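Local coordinates for protein glycerophosphoryl diester phosphodiesterase (Parabacteroides distasonis, PDB 3MZ2) that probably hydrolyses glycerophosphodiesters, using a TIM-barrel domain of the glycerophosphodiester phosphodiesterase family, at residues L12-V17 with K132-L137; R69-S74 with G92-Y97; I136-D141 with T163-A168; V142-T147 with A170-E175. One frame throughout, in Å; residues are numbered along the deposited sequence.

Contact 1 (L12-V17 with K132-L137); sequences LQISNV and KTILIL
Leu-12 and Lys-132 supply the polar part of this contact, a backbone hydrogen bond in which Leu-12 N donates to Lys-132 O over 2.9 Å. The N-H points almost straight at the oxygen (166°). The remainder is apolar and gathers at the end of Ile-134. Its CD1 methyl is met by two others, Leu-12 CD1 at 3.8 Å and Ile-14 CD1 at 3.6 Å, and both of these side chains cross that of Ile-134 at about a right angle. With CG1 anti to its carbonyl carbon (chi1 -54°), Ile-134 lays CD1 against the two methyls of the N-terminal segment. Leu-12 CD1 also passes over the backbone at Thr-133 CA, 4.2 Å away. Thr-133 directs its hydroxyl elsewhere, to Ala-62 O. Such a cluster illustrates how a chain terminus can be laid against a barrel. Residues 132-134 lead into strand 135-137, next to parallel strand 63-70, and the Ile-134 backbone is hydrogen-bonded to that of Phe-64. Strand 10-12 pairs with strand 289-291, while helix 17-23 places Leu-20 against both Ile-14 and Ile-134.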
loop_
_atom_site.group_PDB
_atom_site.type_symbol
_atom_site.label_atom_id
_atom_site.label_comp_id
_atom_site.label_asym_id
_atom_site.label_seq_id
_atom_site.Cartn_x
_atom_site.Cartn_y
_atom_site.Cartn_z
ATOM N N LEU A 12 9.559 -10.647 -26.383
ATOM C CA LEU A 12 9.386 -9.322 -26.935
ATOM C C LEU A 12 10.751 -8.748 -27.377
ATOM O O LEU A 12 11.785 -9.004 -26.741
ATOM C CB LEU A 12 8.738 -8.409 -25.912
ATOM C CG LEU A 12 7.440 -8.869 -25.249
ATOM C CD1 LEU A 12 6.994 -7.853 -24.161
ATOM C CD2 LEU A 12 6.328 -9.091 -26.292
ATOM N N GLN A 13 10.738 -7.965 -28.433
ATOM C CA GLN A 13 11.946 -7.401 -29.029
ATOM C C GLN A 13 11.934 -5.890 -28.911
ATOM O O GLN A 13 11.427 -5.189 -29.788
ATOM C CB GLN A 13 12.067 -7.877 -30.472
ATOM C CG GLN A 13 12.123 -9.414 -30.504
ATOM C CD GLN A 13 13.447 -9.949 -29.957
ATOM O OE1 GLN A 13 13.592 -10.291 -28.754
ATOM N NE2 GLN A 13 14.436 -9.988 -30.829
ATOM N N ILE A 14 12.456 -5.410 -27.781
ATOM C CA ILE A 14 12.395 -4.012 -27.374
ATOM C C ILE A 14 13.813 -3.645 -26.978
ATOM O O ILE A 14 14.296 -4.054 -25.930
ATOM C CB ILE A 14 11.365 -3.837 -26.227
ATOM C CG1 ILE A 14 9.937 -4.126 -26.748
ATOM C CG2 ILE A 14 11.440 -2.433 -25.645
ATOM C CD1 ILE A 14 8.885 -4.208 -25.716
ATOM N N SER A 15 14.512 -2.912 -27.837
ATOM C CA SER A 15 15.950 -2.695 -27.629
ATOM C C SER A 15 16.263 -1.463 -26.798
ATOM O O SER A 15 17.385 -1.331 -26.334
ATOM C CB SER A 15 16.729 -2.518 -28.942
ATOM O OG SER A 15 16.426 -3.482 -29.924
ATOM N N ASN A 16 15.311 -0.549 -26.647
ATOM C CA ASN A 16 15.588 0.721 -25.972
ATOM C C ASN A 16 14.276 1.383 -25.578
ATOM O O ASN A 16 13.240 0.857 -25.888
ATOM C CB ASN A 16 16.443 1.630 -26.886
ATOM C CG ASN A 16 15.797 1.852 -28.256
ATOM O OD1 ASN A 16 14.591 2.018 -28.351
ATOM N ND2 ASN A 16 16.601 1.813 -29.324
ATOM N N VAL A 17 14.335 2.521 -24.889
ATOM C CA VAL A 17 13.137 3.208 -24.427
ATOM C C VAL A 17 12.229 3.654 -25.596
ATOM O O VAL A 17 11.018 3.525 -25.495
ATOM C CB VAL A 17 13.435 4.400 -23.522
ATOM C CG1 VAL A 17 12.137 5.192 -23.237
ATOM C CG2 VAL A 17 14.047 3.913 -22.187
ATOM N N LYS A 132 13.917 -10.575 -23.287
ATOM C CA LYS A 132 12.825 -11.529 -23.317
ATOM C C LYS A 132 11.444 -10.920 -23.080
ATOM O O LYS A 132 10.477 -11.318 -23.726
ATOM C CB LYS A 132 13.032 -12.631 -22.300
ATOM C CG LYS A 132 14.323 -13.382 -22.450
ATOM C CD LYS A 132 14.402 -14.480 -21.418
ATOM C CE LYS A 132 15.776 -15.121 -21.428
ATOM N NZ LYS A 132 16.943 -14.304 -20.867
ATOM N N THR A 133 11.326 -9.992 -22.130
ATOM C CA THR A 133 10.033 -9.499 -21.694
ATOM C C THR A 133 10.212 -8.123 -21.003
ATOM O O THR A 133 11.272 -7.517 -21.068
ATOM C CB THR A 133 9.362 -10.540 -20.737
ATOM O OG1 THR A 133 8.030 -10.113 -20.384
ATOM C CG2 THR A 133 10.156 -10.741 -19.467
ATOM N N ILE A 134 9.160 -7.640 -20.373
ATOM C CA ILE A 134 9.163 -6.413 -19.612
ATOM C C ILE A 134 8.580 -6.775 -18.271
ATOM O O ILE A 134 7.568 -7.469 -18.208
ATOM C CB ILE A 134 8.232 -5.358 -20.252
ATOM C CG1 ILE A 134 8.568 -5.113 -21.698
ATOM C CG2 ILE A 134 8.220 -4.016 -19.438
ATOM C CD1 ILE A 134 7.469 -4.525 -22.476
ATOM N N LEU A 135 9.200 -6.336 -17.188
ATOM C CA LEU A 135 8.667 -6.509 -15.869
ATOM C C LEU A 135 7.959 -5.230 -15.439
ATOM O O LEU A 135 8.353 -4.100 -15.830
ATOM C CB LEU A 135 9.838 -6.794 -14.899
ATOM C CG LEU A 135 10.754 -7.983 -15.222
ATOM C CD1 LEU A 135 11.887 -8.069 -14.195
ATOM C CD2 LEU A 135 9.954 -9.255 -15.327
ATOM N N ILE A 136 6.939 -5.373 -14.616
ATOM C CA ILE A 136 6.144 -4.257 -14.148
ATOM C C ILE A 136 6.092 -4.333 -12.622
ATOM O O ILE A 136 5.578 -5.310 -12.057
ATOM C CB ILE A 136 4.727 -4.261 -14.749
ATOM C CG1 ILE A 136 4.823 -4.340 -16.278
ATOM C CG2 ILE A 136 3.975 -2.957 -14.254
ATOM C CD1 ILE A 136 3.428 -4.484 -17.037
ATOM N N LEU A 137 6.704 -3.361 -11.962
ATOM C CA LEU A 137 6.900 -3.401 -10.519
ATOM C C LEU A 137 5.712 -2.805 -9.764
ATOM O O LEU A 137 5.423 -1.589 -9.840
ATOM C CB LEU A 137 8.166 -2.656 -10.080
ATOM C CG LEU A 137 9.474 -3.076 -10.782
ATOM C CD1 LEU A 137 10.691 -2.364 -10.122
ATOM C CD2 LEU A 137 9.682 -4.589 -10.834
#

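Contact 2 (R69-S74 with G92-Y97). With SO4 (sulfate ion), chain N.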
loop_
_atom_site.group_PDB
_atom_site.type_symbol
_atom_site.label_atom_id
_atom_site.label_comp_id
_atom_site.label_asym_id
_atom_site.label_seq_id
_atom_site.Cartn_x
_atom_site.Cartn_y
_atom_site.Cartn_z
ATOM N N ARG A 69 9.743 -6.787 -2.560
ATOM C CA ARG A 69 9.708 -6.461 -1.152
ATOM C C ARG A 69 11.032 -6.857 -0.486
ATOM O O ARG A 69 11.871 -7.547 -1.054
ATOM C CB ARG A 69 8.526 -7.126 -0.419
ATOM C CG ARG A 69 8.583 -8.609 -0.359
ATOM C CD ARG A 69 7.608 -9.220 0.666
ATOM N NE ARG A 69 6.188 -8.824 0.500
ATOM C CZ ARG A 69 5.542 -8.002 1.314
ATOM N NH1 ARG A 69 6.167 -7.398 2.313
ATOM N NH2 ARG A 69 4.267 -7.736 1.071
ATOM N N LEU A 70 11.184 -6.408 0.732
ATOM C CA LEU A 70 12.472 -6.424 1.414
ATOM C C LEU A 70 12.662 -7.556 2.426
ATOM O O LEU A 70 11.771 -7.891 3.203
ATOM C CB LEU A 70 12.662 -5.086 2.143
ATOM C CG LEU A 70 12.815 -3.828 1.327
ATOM C CD1 LEU A 70 12.812 -2.566 2.235
ATOM C CD2 LEU A 70 14.085 -3.927 0.468
ATOM N N THR A 71 13.865 -8.103 2.450
ATOM C CA THR A 71 14.267 -9.085 3.452
ATOM C C THR A 71 14.804 -8.377 4.676
ATOM O O THR A 71 14.916 -7.135 4.689
ATOM C CB THR A 71 15.391 -9.970 2.912
ATOM O OG1 THR A 71 16.547 -9.161 2.667
ATOM C CG2 THR A 71 14.976 -10.675 1.609
ATOM N N LYS A 72 15.198 -9.158 5.674
ATOM C CA LYS A 72 15.792 -8.589 6.899
ATOM C C LYS A 72 17.065 -7.822 6.578
ATOM O O LYS A 72 17.375 -6.826 7.236
ATOM C CB LYS A 72 16.115 -9.682 7.921
ATOM C CG LYS A 72 16.715 -9.120 9.217
ATOM C CD LYS A 72 17.127 -10.188 10.205
ATOM C CE LYS A 72 17.493 -9.565 11.572
ATOM N NZ LYS A 72 18.340 -10.460 12.438
ATOM N N ASP A 73 17.819 -8.312 5.585
ATOM C CA ASP A 73 19.065 -7.643 5.164
ATOM C C ASP A 73 18.902 -6.705 3.938
ATOM O O ASP A 73 19.882 -6.425 3.238
ATOM C CB ASP A 73 20.247 -8.638 5.014
ATOM C CG ASP A 73 19.954 -9.825 4.110
ATOM O OD1 ASP A 73 18.767 -10.108 3.811
ATOM O OD2 ASP A 73 20.956 -10.500 3.741
ATOM N N SER A 74 17.657 -6.257 3.689
ATOM C CA SER A 74 17.353 -5.190 2.739
ATOM C C SER A 74 17.626 -5.601 1.261
ATOM O O SER A 74 17.857 -4.743 0.393
ATOM C CB SER A 74 18.086 -3.898 3.145
ATOM O OG SER A 74 17.507 -3.356 4.337
ATOM N N GLY A 92 5.886 -16.624 9.201
ATOM C CA GLY A 92 6.379 -15.294 9.579
ATOM C C GLY A 92 6.392 -14.365 8.377
ATOM O O GLY A 92 5.823 -14.703 7.337
ATOM N N LYS A 93 7.044 -13.207 8.547
ATOM C CA LYS A 93 7.164 -12.147 7.533
ATOM C C LYS A 93 8.417 -12.393 6.685
ATOM O O LYS A 93 9.455 -12.796 7.228
ATOM C CB LYS A 93 7.387 -10.780 8.236
ATOM C CG LYS A 93 6.244 -10.256 9.094
ATOM C CD LYS A 93 6.438 -8.807 9.551
ATOM C CE LYS A 93 7.723 -8.606 10.351
ATOM N NZ LYS A 93 7.908 -7.184 10.787
ATOM N N VAL A 94 8.377 -12.071 5.408
ATOM C CA VAL A 94 9.611 -12.039 4.605
ATOM C C VAL A 94 10.683 -11.182 5.319
ATOM O O VAL A 94 11.862 -11.557 5.357
ATOM C CB VAL A 94 9.361 -11.501 3.165
ATOM C CG1 VAL A 94 10.639 -11.095 2.472
ATOM C CG2 VAL A 94 8.619 -12.522 2.303
ATOM N N SER A 95 10.299 -10.045 5.889
ATOM C CA SER A 95 11.307 -9.155 6.465
ATOM C C SER A 95 11.895 -9.679 7.785
ATOM O O SER A 95 12.817 -9.068 8.295
ATOM C CB SER A 95 10.771 -7.742 6.659
ATOM O OG SER A 95 9.711 -7.753 7.616
ATOM N N ASP A 96 11.398 -10.796 8.323
ATOM C CA ASP A 96 12.070 -11.448 9.488
ATOM C C ASP A 96 13.306 -12.278 9.112
ATOM O O ASP A 96 14.012 -12.734 10.012
ATOM C CB ASP A 96 11.174 -12.440 10.264
ATOM C CG ASP A 96 9.900 -11.824 10.833
ATOM O OD1 ASP A 96 9.953 -10.708 11.413
ATOM O OD2 ASP A 96 8.870 -12.550 10.772
ATOM N N TYR A 97 13.534 -12.520 7.822
ATOM C CA TYR A 97 14.567 -13.451 7.377
ATOM C C TYR A 97 15.548 -12.760 6.444
ATOM O O TYR A 97 15.169 -11.923 5.649
ATOM C CB TYR A 97 13.921 -14.614 6.611
ATOM C CG TYR A 97 12.984 -15.437 7.454
ATOM C CD1 TYR A 97 13.461 -16.446 8.262
ATOM C CD2 TYR A 97 11.602 -15.246 7.381
ATOM C CE1 TYR A 97 12.602 -17.218 9.035
ATOM C CE2 TYR A 97 10.736 -16.010 8.160
ATOM C CZ TYR A 97 11.247 -17.000 8.971
ATOM O OH TYR A 97 10.419 -17.792 9.743
HETATM S S SO4 N . 6.498 -6.489 13.784
HETATM O O1 SO4 N . 6.161 -7.491 12.763
HETATM O O2 SO4 N . 7.735 -5.768 13.434
HETATM O O3 SO4 N . 5.368 -5.549 13.875
HETATM O O4 SO4 N . 6.694 -7.172 15.097
#
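The type I turn from Thr-71 to Ser-74, within the hairpin of strands 63-70 and 76-78, rests against the short 3-10 segment 94-96 and is fastened by Lys-72 N donating to Tyr-97 O. That bond is 2.8 Å long and nearly straight (169°). The same oxygen lies 3.4 Å from Thr-71 CB. Thr-71 OG1, set between its backbone N and carbonyl carbon (chi1 64°), donates to Asp-73 OD1 at 2.7 Å and accepts from Val-75 N, and Asp-73 OD1 also takes Trp-99 N. The turn is thus braced from within. Val-94 fills the other end: its CB lies 3.8 Å from Arg-69 CD, and its CG1 touches Leu-70 O. Beyond CD, the arginine runs on to Phe-79 O and a salt bridge with Asp-82. The chain of Lys-93 bends at chi3, and its NZ binds O1 of a sulfate, probably from the crystallisation liquor, at 2.7 Å, with a weak second bond to O2. Arg-41 and Lys-241 of the second subunit hold the same ion, so an alanine in place of Lys-93 would probably leave the sulfate without its mate from this chain. Leu-102 of helix 99-102 packs on Thr-71, Val-94 and Tyr-97, and Val-77 of strand 76-78 touches Thr-71 and Val-94.

Contact 3 (I136-D141 with T163-A168)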
loop_
_atom_site.group_PDB
_atom_site.type_symbol
_atom_site.label_atom_id
_atom_site.label_comp_id
_atom_site.label_asym_id
_atom_site.label_seq_id
_atom_site.Cartn_x
_atom_site.Cartn_y
_atom_site.Cartn_z
ATOM N N ILE A 136 6.939 -5.373 -14.616
ATOM C CA ILE A 136 6.144 -4.257 -14.148
ATOM C C ILE A 136 6.092 -4.333 -12.622
ATOM O O ILE A 136 5.578 -5.310 -12.057
ATOM C CB ILE A 136 4.727 -4.261 -14.749
ATOM C CG1 ILE A 136 4.823 -4.340 -16.278
ATOM C CG2 ILE A 136 3.975 -2.957 -14.254
ATOM C CD1 ILE A 136 3.428 -4.484 -17.037
ATOM N N LEU A 137 6.704 -3.361 -11.962
ATOM C CA LEU A 137 6.900 -3.401 -10.519
ATOM C C LEU A 137 5.712 -2.805 -9.764
ATOM O O LEU A 137 5.423 -1.589 -9.840
ATOM C CB LEU A 137 8.166 -2.656 -10.080
ATOM C CG LEU A 137 9.474 -3.076 -10.782
ATOM C CD1 LEU A 137 10.691 -2.364 -10.122
ATOM C CD2 LEU A 137 9.682 -4.589 -10.834
ATOM N N ASP A 138 5.078 -3.635 -8.950
ATOM C CA ASP A 138 4.082 -3.127 -8.012
ATOM C C ASP A 138 4.856 -2.573 -6.790
ATOM O O ASP A 138 6.089 -2.621 -6.740
ATOM C CB ASP A 138 3.103 -4.251 -7.651
ATOM C CG ASP A 138 1.798 -3.741 -7.042
ATOM O OD1 ASP A 138 1.549 -2.518 -7.044
ATOM O OD2 ASP A 138 1.019 -4.602 -6.575
ATOM N N LYS A 139 4.163 -1.967 -5.853
ATOM C CA LYS A 139 4.755 -1.337 -4.686
ATOM C C LYS A 139 4.336 -2.136 -3.466
ATOM O O LYS A 139 3.116 -2.283 -3.260
ATOM C CB LYS A 139 4.196 0.107 -4.591
ATOM C CG LYS A 139 4.355 0.835 -3.233
ATOM C CD LYS A 139 3.947 2.308 -3.358
ATOM C CE LYS A 139 4.510 3.189 -2.246
ATOM N NZ LYS A 139 4.598 4.616 -2.699
ATOM N N LYS A 140 5.316 -2.608 -2.686
ATOM C CA LYS A 140 5.082 -3.129 -1.350
ATOM C C LYS A 140 5.854 -2.232 -0.379
ATOM O O LYS A 140 5.411 -1.126 -0.083
ATOM C CB LYS A 140 5.507 -4.609 -1.249
ATOM C CG LYS A 140 4.837 -5.546 -2.270
ATOM C CD LYS A 140 3.411 -5.904 -1.884
ATOM C CE LYS A 140 2.704 -6.588 -3.025
ATOM N NZ LYS A 140 2.641 -5.695 -4.209
ATOM N N ASP A 141 7.027 -2.667 0.098
ATOM C CA ASP A 141 7.773 -1.874 1.068
ATOM C C ASP A 141 9.139 -1.332 0.572
ATOM O O ASP A 141 9.926 -0.835 1.400
ATOM C CB ASP A 141 7.951 -2.664 2.401
ATOM C CG ASP A 141 8.773 -3.925 2.258
ATOM O OD1 ASP A 141 9.208 -4.249 1.148
ATOM O OD2 ASP A 141 8.985 -4.602 3.290
ATOM N N THR A 163 4.631 0.728 -11.632
ATOM C CA THR A 163 3.210 0.922 -11.415
ATOM C C THR A 163 3.049 2.136 -10.532
ATOM O O THR A 163 3.698 2.241 -9.490
ATOM C CB THR A 163 2.550 -0.295 -10.733
ATOM O OG1 THR A 163 2.739 -1.433 -11.557
ATOM C CG2 THR A 163 1.014 -0.027 -10.570
ATOM N N VAL A 164 2.170 3.044 -10.968
ATOM C CA VAL A 164 1.869 4.279 -10.226
ATOM C C VAL A 164 0.369 4.413 -10.111
ATOM O O VAL A 164 -0.375 4.051 -11.065
ATOM C CB VAL A 164 2.467 5.534 -10.922
ATOM C CG1 VAL A 164 4.031 5.494 -10.845
ATOM C CG2 VAL A 164 1.977 5.710 -12.360
ATOM N N HIS A 165 -0.063 4.859 -8.933
ATOM C CA HIS A 165 -1.483 4.930 -8.641
ATOM C C HIS A 165 -2.111 6.299 -8.948
ATOM O O HIS A 165 -3.327 6.425 -8.998
ATOM C CB HIS A 165 -1.757 4.525 -7.200
ATOM C CG HIS A 165 -1.408 3.110 -6.891
ATOM N ND1 HIS A 165 -0.922 2.718 -5.659
ATOM C CD2 HIS A 165 -1.417 1.998 -7.664
ATOM C CE1 HIS A 165 -0.693 1.413 -5.681
ATOM N NE2 HIS A 165 -0.992 0.954 -6.884
ATOM N N ASP A 166 -1.301 7.318 -9.137
ATOM C CA ASP A 166 -1.818 8.660 -9.415
ATOM C C ASP A 166 -0.730 9.507 -10.047
ATOM O O ASP A 166 0.433 9.071 -10.194
ATOM C CB ASP A 166 -2.408 9.336 -8.146
ATOM C CG ASP A 166 -1.343 9.800 -7.159
ATOM O OD1 ASP A 166 -0.182 9.370 -7.278
ATOM O OD2 ASP A 166 -1.685 10.593 -6.251
ATOM N N GLY A 167 -1.095 10.713 -10.451
ATOM C CA GLY A 167 -0.131 11.538 -11.167
ATOM C C GLY A 167 1.019 12.056 -10.333
ATOM O O GLY A 167 2.099 12.301 -10.845
ATOM N N ALA A 168 0.766 12.342 -9.060
ATOM C CA ALA A 168 1.838 12.793 -8.164
ATOM C C ALA A 168 2.935 11.733 -7.973
ATOM O O ALA A 168 4.102 12.092 -7.916
ATOM C CB ALA A 168 1.265 13.210 -6.839
HETATM O O HOH W 1 5.481 0.715 -8.046
HETATM O O HOH W 2 -0.899 -1.891 -7.425
HETATM O O HOH W 3 2.323 0.668 -7.268
#
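Thr-163 N donates to Leu-137 O at 3.0 Å, a fairly straight bond (159°) that joins the two strand ends. The threonine hydroxyl lies beside its own backbone N, anti to the carbonyl carbon (chi1 -59°), and this brings OG1 to 3.2 Å from that same Leu-137 O, a weak bond whose proton may be used elsewhere. A water 2.9 Å from Leu-137 O and 2.8 Å from Thr-163 O probably bridges the two carbonyls where the strands begin to part. A second water links side chains: it donates to Asp-138 OD1 at 2.6 Å and lies 2.9 Å from His-165 NE2, at the edge of the imidazole and in its plane. The other carboxylate oxygen, Asp-138 OD2, forms a salt bridge with Lys-140 NZ (in one of two lysine conformers; the hydrogen bond within it is weak), and that lysine has a second partner in Asp-67.

Here parallel strands 135-137 and 160-164, connected through helix 144-153 as a beta-alpha-beta unit, splay at the C-terminal ends of the barrel strands, where TIM-barrel enzymes carry their active sites. Asp-138 has Glu-65 and a bound sulfate close by. Beneath the polar layer, Ile-136 CG2 presses on Thr-163 OG1 at 3.3 Å, the two side chains crossing at about a right angle. Strand 182-185 continues the layer, with Glu-183 against Ile-136 and Phe-185 against Thr-163 and edge-to-face with His-165.

Contact 4 (V142-T147 with A170-E175); sequences VPMERT and ARFFYE. With SO4 (sulfate ion), chain E.
Met-144, a selenomethionine in this crystal, and Phe-172 form a Met-aromatic contact between two neighbouring helices, 144-153 and 167-176, of the outer layer of the TIM barrel. In one of the two conformers of Met-144, SE lies 3.8 Å from the centroid of the Phe-172 ring and only 10° off the ring normal, which places it squarely over one face. With CG held between its backbone N and carbonyl carbon (chi1 60°), the chain is led across to the ring, and CG itself comes to 3.4 Å from Phe-172 CE2.

Apolar packing continues on Phe-173. Its CZ meets Met-144 CB at 3.6 Å, while Thr-147 CG2 is a more distant neighbour of the same ring. Phe-172 CD2 stands over the centre of one Phe-173 face, so the two aromatic side chains pack on each other where they meet helix 144-153. Deeper in the fold, Phe-173 packs on Ile-162 and Val-164 of strand 160-164. A serine in place of Phe-172 would probably open a gap under the selenium and strip Phe-173 of this cover.

Oxygen atoms complete the contact. The backbone oxygen Met-144 O approaches a ring carbon, Phe-173 CE1. Glu-145 OE1, in one of its two conformers, sits at the edge of Phe-172, 3.4 Å from CZ, with the carboxylate steeply inclined to the ring. Separately, at the start of helix 144-153, just after the N-cap residue Pro-143, Met-144 N donates to O2 of a sulfate, probably from the crystallisation liquor, at 3.0 Å with an N-H...O angle of 166°.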
loop_
_atom_site.group_PDB
_atom_site.type_symbol
_atom_site.label_atom_id
_atom_site.label_comp_id
_atom_site.label_asym_id
_atom_site.label_seq_id
_atom_site.Cartn_x
_atom_site.Cartn_y
_atom_site.Cartn_z
ATOM N N VAL A 142 9.460 -1.463 -0.725
ATOM C CA VAL A 142 10.684 -0.834 -1.238
ATOM C C VAL A 142 10.425 0.667 -1.406
ATOM O O VAL A 142 9.438 1.041 -2.036
ATOM C CB VAL A 142 11.188 -1.434 -2.587
ATOM C CG1 VAL A 142 12.467 -0.712 -3.031
ATOM C CG2 VAL A 142 11.429 -2.954 -2.421
ATOM N N PRO A 143 11.310 1.522 -0.821
ATOM C CA PRO A 143 11.104 2.946 -1.034
ATOM C C PRO A 143 11.149 3.322 -2.500
ATOM O O PRO A 143 11.983 2.783 -3.237
ATOM C CB PRO A 143 12.260 3.601 -0.257
ATOM C CG PRO A 143 12.732 2.530 0.753
ATOM C CD PRO A 143 12.488 1.238 0.035
HETATM N N MSE A 144 10.245 4.221 -2.885
HETATM C CA MSE A 144 10.217 4.739 -4.257
HETATM C C MSE A 144 11.556 5.252 -4.737
HETATM O O MSE A 144 11.910 5.002 -5.878
HETATM C CB MSE A 144 9.181 5.847 -4.408
HETATM C CG MSE A 144 9.427 7.044 -3.520
HETATM SE SE MSE A 144 7.887 8.236 -3.537
HETATM C CE MSE A 144 6.497 6.867 -3.548
ATOM N N GLU A 145 12.312 5.961 -3.904
ATOM C CA GLU A 145 13.631 6.434 -4.350
ATOM C C GLU A 145 14.564 5.264 -4.680
ATOM O O GLU A 145 15.348 5.358 -5.621
ATOM C CB GLU A 145 14.257 7.392 -3.332
ATOM C CG GLU A 145 15.641 7.975 -3.702
ATOM C CD GLU A 145 15.596 9.263 -4.543
ATOM O OE1 GLU A 145 14.562 9.958 -4.567
ATOM O OE2 GLU A 145 16.623 9.593 -5.164
ATOM N N ARG A 146 14.473 4.175 -3.929
ATOM C CA ARG A 146 15.338 3.024 -4.170
ATOM C C ARG A 146 14.990 2.385 -5.489
ATOM O O ARG A 146 15.881 2.015 -6.277
ATOM C CB ARG A 146 15.210 1.956 -3.063
ATOM C CG ARG A 146 16.313 0.928 -3.184
ATOM C CD ARG A 146 16.459 0.081 -1.995
ATOM N NE ARG A 146 17.247 -1.077 -2.357
ATOM C CZ ARG A 146 17.456 -2.095 -1.551
ATOM N NH1 ARG A 146 16.963 -2.088 -0.312
ATOM N NH2 ARG A 146 18.163 -3.108 -1.987
ATOM N N THR A 147 13.695 2.224 -5.734
ATOM C CA THR A 147 13.242 1.651 -7.003
ATOM C C THR A 147 13.722 2.532 -8.182
ATOM O O THR A 147 14.233 2.000 -9.185
ATOM C CB THR A 147 11.748 1.538 -6.999
ATOM O OG1 THR A 147 11.379 0.657 -5.925
ATOM C CG2 THR A 147 11.201 1.060 -8.407
ATOM N N ALA A 170 3.597 9.364 -10.186
ATOM C CA ALA A 170 4.211 9.346 -11.491
ATOM C C ALA A 170 5.199 10.505 -11.631
ATOM O O ALA A 170 6.281 10.358 -12.176
ATOM C CB ALA A 170 3.170 9.386 -12.604
ATOM N N ARG A 171 4.822 11.683 -11.167
ATOM C CA ARG A 171 5.699 12.835 -11.312
ATOM C C ARG A 171 6.985 12.675 -10.483
ATOM O O ARG A 171 8.064 13.043 -10.935
ATOM C CB ARG A 171 4.958 14.114 -10.953
ATOM C CG ARG A 171 5.801 15.378 -11.071
ATOM C CD ARG A 171 4.900 16.562 -11.295
ATOM N NE ARG A 171 4.296 17.012 -10.047
ATOM C CZ ARG A 171 4.911 17.826 -9.173
ATOM N NH1 ARG A 171 6.148 18.264 -9.406
ATOM N NH2 ARG A 171 4.298 18.220 -8.064
ATOM N N PHE A 172 6.885 12.137 -9.271
ATOM C CA PHE A 172 8.075 11.834 -8.501
ATOM C C PHE A 172 9.075 11.054 -9.361
ATOM O O PHE A 172 10.254 11.438 -9.497
ATOM C CB PHE A 172 7.759 10.968 -7.277
ATOM C CG PHE A 172 9.000 10.452 -6.594
ATOM C CD1 PHE A 172 9.730 11.275 -5.721
ATOM C CD2 PHE A 172 9.481 9.165 -6.862
ATOM C CE1 PHE A 172 10.892 10.809 -5.126
ATOM C CE2 PHE A 172 10.644 8.712 -6.272
ATOM C CZ PHE A 172 11.337 9.530 -5.390
ATOM N N PHE A 173 8.607 9.942 -9.952
ATOM C CA PHE A 173 9.489 9.108 -10.749
ATOM C C PHE A 173 9.934 9.799 -12.034
ATOM O O PHE A 173 11.121 9.727 -12.402
ATOM C CB PHE A 173 8.815 7.783 -11.110
ATOM C CG PHE A 173 8.733 6.829 -9.977
ATOM C CD1 PHE A 173 9.870 6.155 -9.544
ATOM C CD2 PHE A 173 7.526 6.610 -9.317
ATOM C CE1 PHE A 173 9.785 5.224 -8.481
ATOM C CE2 PHE A 173 7.458 5.671 -8.256
ATOM C CZ PHE A 173 8.589 5.005 -7.853
ATOM N N TYR A 174 8.991 10.455 -12.732
ATOM C CA TYR A 174 9.286 11.015 -14.060
ATOM C C TYR A 174 10.348 12.163 -13.982
ATOM O O TYR A 174 11.226 12.250 -14.830
ATOM C CB TYR A 174 7.989 11.478 -14.735
ATOM C CG TYR A 174 8.238 12.094 -16.072
ATOM C CD1 TYR A 174 8.548 11.332 -17.169
ATOM C CD2 TYR A 174 8.223 13.484 -16.224
ATOM C CE1 TYR A 174 8.813 11.938 -18.417
ATOM C CE2 TYR A 174 8.498 14.058 -17.448
ATOM C CZ TYR A 174 8.779 13.293 -18.518
ATOM O OH TYR A 174 9.094 13.885 -19.721
ATOM N N GLU A 175 10.260 12.980 -12.947
ATOM C CA GLU A 175 11.197 14.071 -12.697
ATOM C C GLU A 175 12.571 13.488 -12.360
ATOM O O GLU A 175 13.574 14.075 -12.756
ATOM C CB GLU A 175 10.663 15.033 -11.620
ATOM C CG GLU A 175 9.437 15.815 -12.164
ATOM C CD GLU A 175 8.951 16.954 -11.311
ATOM O OE1 GLU A 175 9.415 17.053 -10.164
ATOM O OE2 GLU A 175 8.074 17.730 -11.828
HETATM S S SO4 E . 8.301 5.906 -0.124
HETATM O O1 SO4 E . 7.737 5.607 1.193
HETATM O O2 SO4 E . 7.946 4.887 -1.108
HETATM O O3 SO4 E . 7.792 7.185 -0.610
HETATM O O4 SO4 E . 9.746 5.969 0.031
#

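From the N terminus, contact 1 closes the longest loop: residues 12-17 wait until 132-137 to be met, just before strand 135-137. Contact 2 lies wholly within that loop and closes a short one of 17 residues, tying the far end of strand 63-70 to the segment before helix 99-102. Contact 3 opens on Ile-136 and Leu-137, where contact 1 ends, and contact 4 opens at once on helix 144-153; they close loops of 21 and 22 residues. Their segments alternate, so the two cross: contact 3 joins adjacent strands of the barrel, contact 4 the helices outside them. Asp-141 OD1 and Arg-146 NH1 bond back to Leu-70 N and Ser-74 O of contact 2.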